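Local structure of conjugal transfer protein TRWB (1E9R) at residues Thr21-Thr33 / Tyr406-Val418. The protein probably couples the DNA-processing and transport machineries in bacterial conjugation, as a ring-forming P-loop NTPase resembling ring helicases and F1-ATPase. Residues are numbered along the deposited sequence; the frame is centred on the assembly and turned at random.
Sequences TRIVSGGKLKRMT and YVGFAGNRPIAKV. With SO4 (sulfate ion), chain J.
Ile-23 and Ile-415 pair in parallel, adding the weakly bonded strand 23-24 at one edge, within this chain, of the mixed sheet of this P-loop NTPase fold. Two backbone bonds bracket the pair: Ile-415 N gives to Arg-22 O (2.7 Å), and Val-24 N to Ile-415 O (2.8 Å, 166° at the hydrogen). On one face, Ile-23 CG1 meets Ile-415 CG1 at 3.9 Å, and Ile-23 CD1 lies at the Tyr-406 ring edge. On the other face, chi1 of 177° sets Leu-29 CG anti to the backbone N; CD2 reaches Ala-416 CB (3.4 Å) while CD1 lies near Pro-414 O. Met-32 SD meets Pro-414 CG at 3.9 Å, and the proline's CD lies 3.7 Å above the Arg-22 guanidinium plane, offset toward its rim. Val-45 of strand 45-46 also touches Leu-29. Ser-25 is the N-cap of helix 26-33: its OG accepts from Lys-28 N (3.0 Å, 164°) and donates to a sulfate, probably from crystallisation liquor, that Arg-31 also holds through NH1 and, weakly, NH2. With alanine here, Lys-28 N would probably lose its capping acceptor and the sulfate one donor. A water accepts from Arg-22 N and donates to Arg-413 O at 2.8 Å.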
ATOM      1  N   THR B  21     -31.137   6.445  11.998  1.00 32.52           N
ATOM      2  CA  THR B  21     -30.961   6.289  13.434  1.00 33.77           C
ATOM      3  C   THR B  21     -31.884   7.187  14.246  1.00 35.60           C
ATOM      4  O   THR B  21     -31.970   8.394  14.011  1.00 34.98           O
ATOM      5  CB  THR B  21     -29.497   6.592  13.849  1.00 34.40           C
ATOM      6  OG1 THR B  21     -28.638   5.572  13.331  1.00 35.35           O
ATOM      7  CG2 THR B  21     -29.360   6.642  15.370  1.00 31.80           C
ATOM      8  N   ARG B  22     -32.571   6.589  15.212  1.00 34.94           N
ATOM      9  CA  ARG B  22     -33.470   7.339  16.068  1.00 35.63           C
ATOM     10  C   ARG B  22     -32.766   7.569  17.386  1.00 35.40           C
ATOM     11  O   ARG B  22     -32.157   6.657  17.928  1.00 35.97           O
ATOM     12  CB  ARG B  22     -34.749   6.546  16.316  1.00 35.28           C
ATOM     13  CG  ARG B  22     -35.597   6.302  15.079  1.00 35.58           C
ATOM     14  CD  ARG B  22     -36.692   5.299  15.375  1.00 35.00           C
ATOM     15  NE  ARG B  22     -36.159   3.973  15.695  1.00 35.61           N
ATOM     16  CZ  ARG B  22     -36.861   3.007  16.287  1.00 37.31           C
ATOM     17  NH1 ARG B  22     -38.125   3.217  16.632  1.00 39.98           N
ATOM     18  NH2 ARG B  22     -36.308   1.827  16.520  1.00 39.19           N
ATOM     19  N   ILE B  23     -32.809   8.791  17.895  1.00 35.53           N
ATOM     20  CA  ILE B  23     -32.198   9.043  19.187  1.00 34.10           C
ATOM     21  C   ILE B  23     -33.353   9.379  20.109  1.00 34.76           C
ATOM     22  O   ILE B  23     -34.251  10.141  19.762  1.00 33.11           O
ATOM     23  CB  ILE B  23     -31.150  10.180  19.150  1.00 30.89           C
ATOM     24  CG1 ILE B  23     -30.517  10.326  20.541  1.00 34.12           C
ATOM     25  CG2 ILE B  23     -31.774  11.465  18.648  1.00 30.35           C
ATOM     26  CD1 ILE B  23     -29.335  11.285  20.610  1.00 32.77           C
ATOM     27  N   VAL B  24     -33.326   8.773  21.284  1.00 37.71           N
ATOM     28  CA  VAL B  24     -34.380   8.918  22.265  1.00 38.41           C
ATOM     29  C   VAL B  24     -33.738   9.341  23.583  1.00 40.26           C
ATOM     30  O   VAL B  24     -32.510   9.366  23.696  1.00 43.45           O
ATOM     31  CB  VAL B  24     -35.121   7.547  22.356  1.00 36.84           C
ATOM     32  CG1 VAL B  24     -34.971   6.911  23.712  1.00 38.35           C
ATOM     33  CG2 VAL B  24     -36.540   7.718  21.974  1.00 35.19           C
ATOM     34  N   SER B  25     -34.552   9.706  24.569  1.00 40.50           N
ATOM     35  CA  SER B  25     -34.024  10.118  25.872  1.00 38.70           C
ATOM     36  C   SER B  25     -33.661   8.860  26.656  1.00 37.32           C
ATOM     37  O   SER B  25     -34.206   7.785  26.400  1.00 36.19           O
ATOM     38  CB  SER B  25     -35.076  10.911  26.655  1.00 40.60           C
ATOM     39  OG  SER B  25     -36.088  10.049  27.166  1.00 39.73           O
ATOM     40  N   GLY B  26     -32.741   8.979  27.604  1.00 37.08           N
ATOM     41  CA  GLY B  26     -32.377   7.811  28.380  1.00 36.73           C
ATOM     42  C   GLY B  26     -33.617   7.180  28.991  1.00 38.24           C
ATOM     43  O   GLY B  26     -33.814   5.963  28.936  1.00 36.95           O
ATOM     44  N   GLY B  27     -34.467   8.019  29.572  1.00 38.51           N
ATOM     45  CA  GLY B  27     -35.673   7.520  30.198  1.00 37.39           C
ATOM     46  C   GLY B  27     -36.538   6.709  29.262  1.00 38.32           C
ATOM     47  O   GLY B  27     -36.993   5.613  29.612  1.00 39.63           O
ATOM     48  N   LYS B  28     -36.769   7.247  28.067  1.00 37.70           N
ATOM     49  CA  LYS B  28     -37.591   6.562  27.078  1.00 36.57           C
ATOM     50  C   LYS B  28     -36.986   5.233  26.596  1.00 37.81           C
ATOM     51  O   LYS B  28     -37.718   4.275  26.318  1.00 36.54           O
ATOM     52  CB  LYS B  28     -37.859   7.485  25.890  1.00 32.84           C
ATOM     53  CG  LYS B  28     -38.659   6.818  24.796  1.00 34.07           C
ATOM     54  CD  LYS B  28     -39.168   7.822  23.784  1.00 33.56           C
ATOM     55  CE  LYS B  28     -39.868   7.120  22.635  1.00 33.72           C
ATOM     56  NZ  LYS B  28     -40.218   8.070  21.550  1.00 33.06           N
ATOM     57  N   LEU B  29     -35.661   5.162  26.493  1.00 37.45           N
ATOM     58  CA  LEU B  29     -35.027   3.918  26.061  1.00 37.98           C
ATOM     59  C   LEU B  29     -35.213   2.844  27.137  1.00 38.49           C
ATOM     60  O   LEU B  29     -35.551   1.694  26.834  1.00 36.09           O
ATOM     61  CB  LEU B  29     -33.530   4.134  25.797  1.00 37.10           C
ATOM     62  CG  LEU B  29     -32.681   2.920  25.395  1.00 36.85           C
ATOM     63  CD1 LEU B  29     -33.247   2.280  24.143  1.00 35.37           C
ATOM     64  CD2 LEU B  29     -31.236   3.366  25.176  1.00 37.17           C
ATOM     65  N   LYS B  30     -34.992   3.233  28.393  1.00 41.38           N
ATOM     66  CA  LYS B  30     -35.140   2.315  29.527  1.00 46.21           C
ATOM     67  C   LYS B  30     -36.563   1.766  29.482  1.00 46.63           C
ATOM     68  O   LYS B  30     -36.815   0.592  29.756  1.00 46.82           O
ATOM     69  CB  LYS B  30     -34.874   3.063  30.855  1.00 48.47           C
ATOM     70  CG  LYS B  30     -33.474   3.695  30.911  1.00 53.01           C
ATOM     71  CD  LYS B  30     -33.148   4.490  32.179  1.00 55.59           C
ATOM     72  CE  LYS B  30     -31.747   5.101  32.040  1.00 56.90           C
ATOM     73  NZ  LYS B  30     -31.351   6.035  33.124  1.00 58.81           N
ATOM     74  N   ARG B  31     -37.488   2.635  29.101  1.00 46.19           N
ATOM     75  CA  ARG B  31     -38.893   2.284  29.001  1.00 47.76           C
ATOM     76  C   ARG B  31     -39.082   1.224  27.923  1.00 48.65           C
ATOM     77  O   ARG B  31     -39.785   0.235  28.118  1.00 48.05           O
ATOM     78  CB  ARG B  31     -39.693   3.541  28.643  1.00 48.24           C
ATOM     79  CG  ARG B  31     -41.184   3.492  28.946  1.00 47.10           C
ATOM     80  CD  ARG B  31     -41.862   4.773  28.493  1.00 46.12           C
ATOM     81  NE  ARG B  31     -41.244   5.948  29.082  1.00 47.14           N
ATOM     82  CZ  ARG B  31     -41.052   7.083  28.427  1.00 45.63           C
ATOM     83  NH1 ARG B  31     -41.433   7.174  27.167  1.00 41.77           N
ATOM     84  NH2 ARG B  31     -40.480   8.117  29.032  1.00 47.11           N
ATOM     85  N   MET B  32     -38.434   1.440  26.782  1.00 48.22           N
ATOM     86  CA  MET B  32     -38.527   0.530  25.640  1.00 47.94           C
ATOM     87  C   MET B  32     -37.774  -0.802  25.752  1.00 48.37           C
ATOM     88  O   MET B  32     -38.211  -1.803  25.187  1.00 45.08           O
ATOM     89  CB  MET B  32     -38.064   1.243  24.370  1.00 49.45           C
ATOM     90  CG  MET B  32     -38.838   2.504  24.032  1.00 49.17           C
ATOM     91  SD  MET B  32     -38.160   3.319  22.564  1.00 49.90           S
ATOM     92  CE  MET B  32     -38.629   2.172  21.306  1.00 48.26           C
ATOM     93  N   THR B  33     -36.640  -0.822  26.448  1.00 47.79           N
ATOM     94  CA  THR B  33     -35.883  -2.063  26.578  1.00 48.19           C
ATOM     95  C   THR B  33     -36.284  -2.833  27.819  1.00 50.02           C
ATOM     96  O   THR B  33     -35.945  -4.008  27.952  1.00 50.33           O
ATOM     97  CB  THR B  33     -34.373  -1.807  26.642  1.00 45.61           C
ATOM     98  OG1 THR B  33     -34.067  -0.985  27.771  1.00 43.04           O
ATOM     99  CG2 THR B  33     -33.919  -1.102  25.407  1.00 43.26           C
ATOM    100  N   TYR B 406     -23.297   6.799  24.796  1.00 36.87           N
ATOM    101  CA  TYR B 406     -24.339   6.638  23.807  1.00 34.85           C
ATOM    102  C   TYR B 406     -24.563   5.136  23.741  1.00 33.41           C
ATOM    103  O   TYR B 406     -23.666   4.393  23.370  1.00 33.18           O
ATOM    104  CB  TYR B 406     -23.892   7.163  22.451  1.00 35.77           C
ATOM    105  CG  TYR B 406     -24.010   8.658  22.325  1.00 37.53           C
ATOM    106  CD1 TYR B 406     -25.255   9.257  22.139  1.00 38.89           C
ATOM    107  CD2 TYR B 406     -22.887   9.481  22.392  1.00 37.57           C
ATOM    108  CE1 TYR B 406     -25.384  10.638  22.023  1.00 38.70           C
ATOM    109  CE2 TYR B 406     -23.007  10.872  22.276  1.00 37.24           C
ATOM    110  CZ  TYR B 406     -24.261  11.436  22.092  1.00 38.88           C
ATOM    111  OH  TYR B 406     -24.400  12.796  21.980  1.00 42.02           O
ATOM    112  N   VAL B 407     -25.753   4.694  24.128  1.00 33.03           N
ATOM    113  CA  VAL B 407     -26.081   3.278  24.123  1.00 32.51           C
ATOM    114  C   VAL B 407     -26.881   2.886  22.886  1.00 34.75           C
ATOM    115  O   VAL B 407     -27.973   3.418  22.655  1.00 36.29           O
ATOM    116  CB  VAL B 407     -26.887   2.896  25.388  1.00 33.31           C
ATOM    117  CG1 VAL B 407     -27.163   1.396  25.411  1.00 31.10           C
ATOM    118  CG2 VAL B 407     -26.114   3.321  26.630  1.00 32.72           C
ATOM    119  N   GLY B 408     -26.331   1.958  22.102  1.00 32.34           N
ATOM    120  CA  GLY B 408     -26.995   1.489  20.896  1.00 31.59           C
ATOM    121  C   GLY B 408     -27.089  -0.025  20.858  1.00 31.98           C
ATOM    122  O   GLY B 408     -26.194  -0.698  20.364  1.00 31.71           O
ATOM    123  N   PHE B 409     -28.181  -0.561  21.385  1.00 32.90           N
ATOM    124  CA  PHE B 409     -28.390  -2.002  21.409  1.00 32.42           C
ATOM    125  C   PHE B 409     -28.630  -2.539  20.013  1.00 33.30           C
ATOM    126  O   PHE B 409     -29.027  -1.797  19.119  1.00 34.02           O
ATOM    127  CB  PHE B 409     -29.571  -2.345  22.314  1.00 30.88           C
ATOM    128  CG  PHE B 409     -29.305  -2.098  23.772  1.00 33.48           C
ATOM    129  CD1 PHE B 409     -28.288  -2.785  24.435  1.00 34.54           C
ATOM    130  CD2 PHE B 409     -30.065  -1.184  24.491  1.00 33.48           C
ATOM    131  CE1 PHE B 409     -28.034  -2.563  25.804  1.00 34.85           C
ATOM    132  CE2 PHE B 409     -29.821  -0.953  25.858  1.00 34.98           C
ATOM    133  CZ  PHE B 409     -28.805  -1.644  26.512  1.00 34.40           C
ATOM    134  N   ALA B 410     -28.389  -3.835  19.838  1.00 32.50           N
ATOM    135  CA  ALA B 410     -28.556  -4.500  18.551  1.00 32.71           C
ATOM    136  C   ALA B 410     -29.990  -4.408  18.061  1.00 33.95           C
ATOM    137  O   ALA B 410     -30.910  -4.172  18.849  1.00 31.99           O
ATOM    138  CB  ALA B 410     -28.141  -5.959  18.668  1.00 31.98           C
ATOM    139  N   GLY B 411     -30.175  -4.596  16.757  1.00 35.00           N
ATOM    140  CA  GLY B 411     -31.508  -4.543  16.194  1.00 37.21           C
ATOM    141  C   GLY B 411     -32.069  -3.145  15.985  1.00 38.20           C
ATOM    142  O   GLY B 411     -31.331  -2.158  15.909  1.00 38.16           O
ATOM    143  N   ASN B 412     -33.391  -3.068  15.907  1.00 38.44           N
ATOM    144  CA  ASN B 412     -34.082  -1.814  15.666  1.00 38.86           C
ATOM    145  C   ASN B 412     -34.415  -1.070  16.952  1.00 38.81           C
ATOM    146  O   ASN B 412     -35.574  -0.947  17.337  1.00 39.11           O
ATOM    147  CB  ASN B 412     -35.342  -2.104  14.855  1.00 37.87           C
ATOM    148  CG  ASN B 412     -36.013  -0.857  14.369  1.00 41.40           C
ATOM    149  OD1 ASN B 412     -35.353   0.088  13.947  1.00 41.35           O
ATOM    150  ND2 ASN B 412     -37.340  -0.847  14.405  1.00 42.14           N
ATOM    151  N   ARG B 413     -33.375  -0.577  17.614  1.00 37.77           N
ATOM    152  CA  ARG B 413     -33.524   0.170  18.857  1.00 38.13           C
ATOM    153  C   ARG B 413     -32.958   1.560  18.676  1.00 37.02           C
ATOM    154  O   ARG B 413     -31.924   1.736  18.037  1.00 36.94           O
ATOM    155  CB  ARG B 413     -32.726  -0.475  19.987  1.00 38.34           C
ATOM    156  CG  ARG B 413     -32.820  -1.962  20.070  1.00 41.91           C
ATOM    157  CD  ARG B 413     -34.045  -2.395  20.803  1.00 42.35           C
ATOM    158  NE  ARG B 413     -34.015  -3.833  21.016  1.00 48.17           N
ATOM    159  CZ  ARG B 413     -34.922  -4.498  21.723  1.00 50.05           C
ATOM    160  NH1 ARG B 413     -35.940  -3.845  22.287  1.00 49.08           N
ATOM    161  NH2 ARG B 413     -34.802  -5.818  21.869  1.00 49.93           N
ATOM    162  N   PRO B 414     -33.630   2.573  19.226  1.00 35.99           N
ATOM    163  CA  PRO B 414     -33.063   3.910  19.061  1.00 34.93           C
ATOM    164  C   PRO B 414     -31.850   4.004  19.992  1.00 34.91           C
ATOM    165  O   PRO B 414     -31.655   3.135  20.843  1.00 32.87           O
ATOM    166  CB  PRO B 414     -34.207   4.822  19.488  1.00 35.61           C
ATOM    167  CG  PRO B 414     -34.933   3.994  20.500  1.00 36.62           C
ATOM    168  CD  PRO B 414     -34.959   2.631  19.853  1.00 35.72           C
ATOM    169  N   ILE B 415     -31.023   5.030  19.820  1.00 33.76           N
ATOM    170  CA  ILE B 415     -29.860   5.201  20.678  1.00 33.79           C
ATOM    171  C   ILE B 415     -30.203   6.289  21.691  1.00 35.24           C
ATOM    172  O   ILE B 415     -31.125   7.081  21.474  1.00 35.83           O
ATOM    173  CB  ILE B 415     -28.610   5.637  19.881  1.00 32.60           C
ATOM    174  CG1 ILE B 415     -28.836   7.031  19.296  1.00 32.23           C
ATOM    175  CG2 ILE B 415     -28.298   4.620  18.791  1.00 30.47           C
ATOM    176  CD1 ILE B 415     -27.635   7.613  18.585  1.00 35.76           C
ATOM    177  N   ALA B 416     -29.457   6.330  22.791  1.00 35.36           N
ATOM    178  CA  ALA B 416     -29.699   7.317  23.829  1.00 35.39           C
ATOM    179  C   ALA B 416     -28.408   7.811  24.487  1.00 35.64           C
ATOM    180  O   ALA B 416     -27.473   7.044  24.683  1.00 35.63           O
ATOM    181  CB  ALA B 416     -30.615   6.714  24.883  1.00 33.20           C
ATOM    182  N   LYS B 417     -28.362   9.101  24.813  1.00 38.26           N
ATOM    183  CA  LYS B 417     -27.214   9.683  25.490  1.00 39.35           C
ATOM    184  C   LYS B 417     -27.582   9.586  26.965  1.00 42.04           C
ATOM    185  O   LYS B 417     -28.502  10.257  27.437  1.00 42.57           O
ATOM    186  CB  LYS B 417     -27.040  11.139  25.076  1.00 41.37           C
ATOM    187  CG  LYS B 417     -25.843  11.854  25.687  1.00 43.35           C
ATOM    188  CD  LYS B 417     -25.835  13.309  25.235  1.00 44.65           C
ATOM    189  CE  LYS B 417     -24.785  14.116  25.960  1.00 48.48           C
ATOM    190  NZ  LYS B 417     -24.814  15.548  25.563  1.00 50.31           N
ATOM    191  N   VAL B 418     -26.875   8.725  27.683  1.00 43.51           N
ATOM    192  CA  VAL B 418     -27.135   8.485  29.093  1.00 45.10           C
ATOM    193  C   VAL B 418     -25.878   8.697  29.926  1.00 47.54           C
ATOM    194  O   VAL B 418     -24.765   8.514  29.440  1.00 47.97           O
ATOM    195  CB  VAL B 418     -27.639   7.033  29.296  1.00 45.75           C
ATOM    196  CG1 VAL B 418     -27.730   6.699  30.768  1.00 47.98           C
ATOM    197  CG2 VAL B 418     -28.992   6.867  28.650  1.00 43.48           C
TER
HETATM  198  S   SO4 J 602     -39.754  10.926  27.824  0.85 57.92           S
HETATM  199  O1  SO4 J 602     -39.157  10.372  29.062  0.85 56.40           O
HETATM  200  O2  SO4 J 602     -40.271   9.839  26.972  0.85 58.11           O
HETATM  201  O3  SO4 J 602     -40.854  11.845  28.181  0.85 58.29           O
HETATM  202  O4  SO4 J 602     -38.738  11.674  27.058  0.85 57.87           O
HETATM  203  O   HOH W   1     -31.786   3.626  15.948  1.00 50.96           O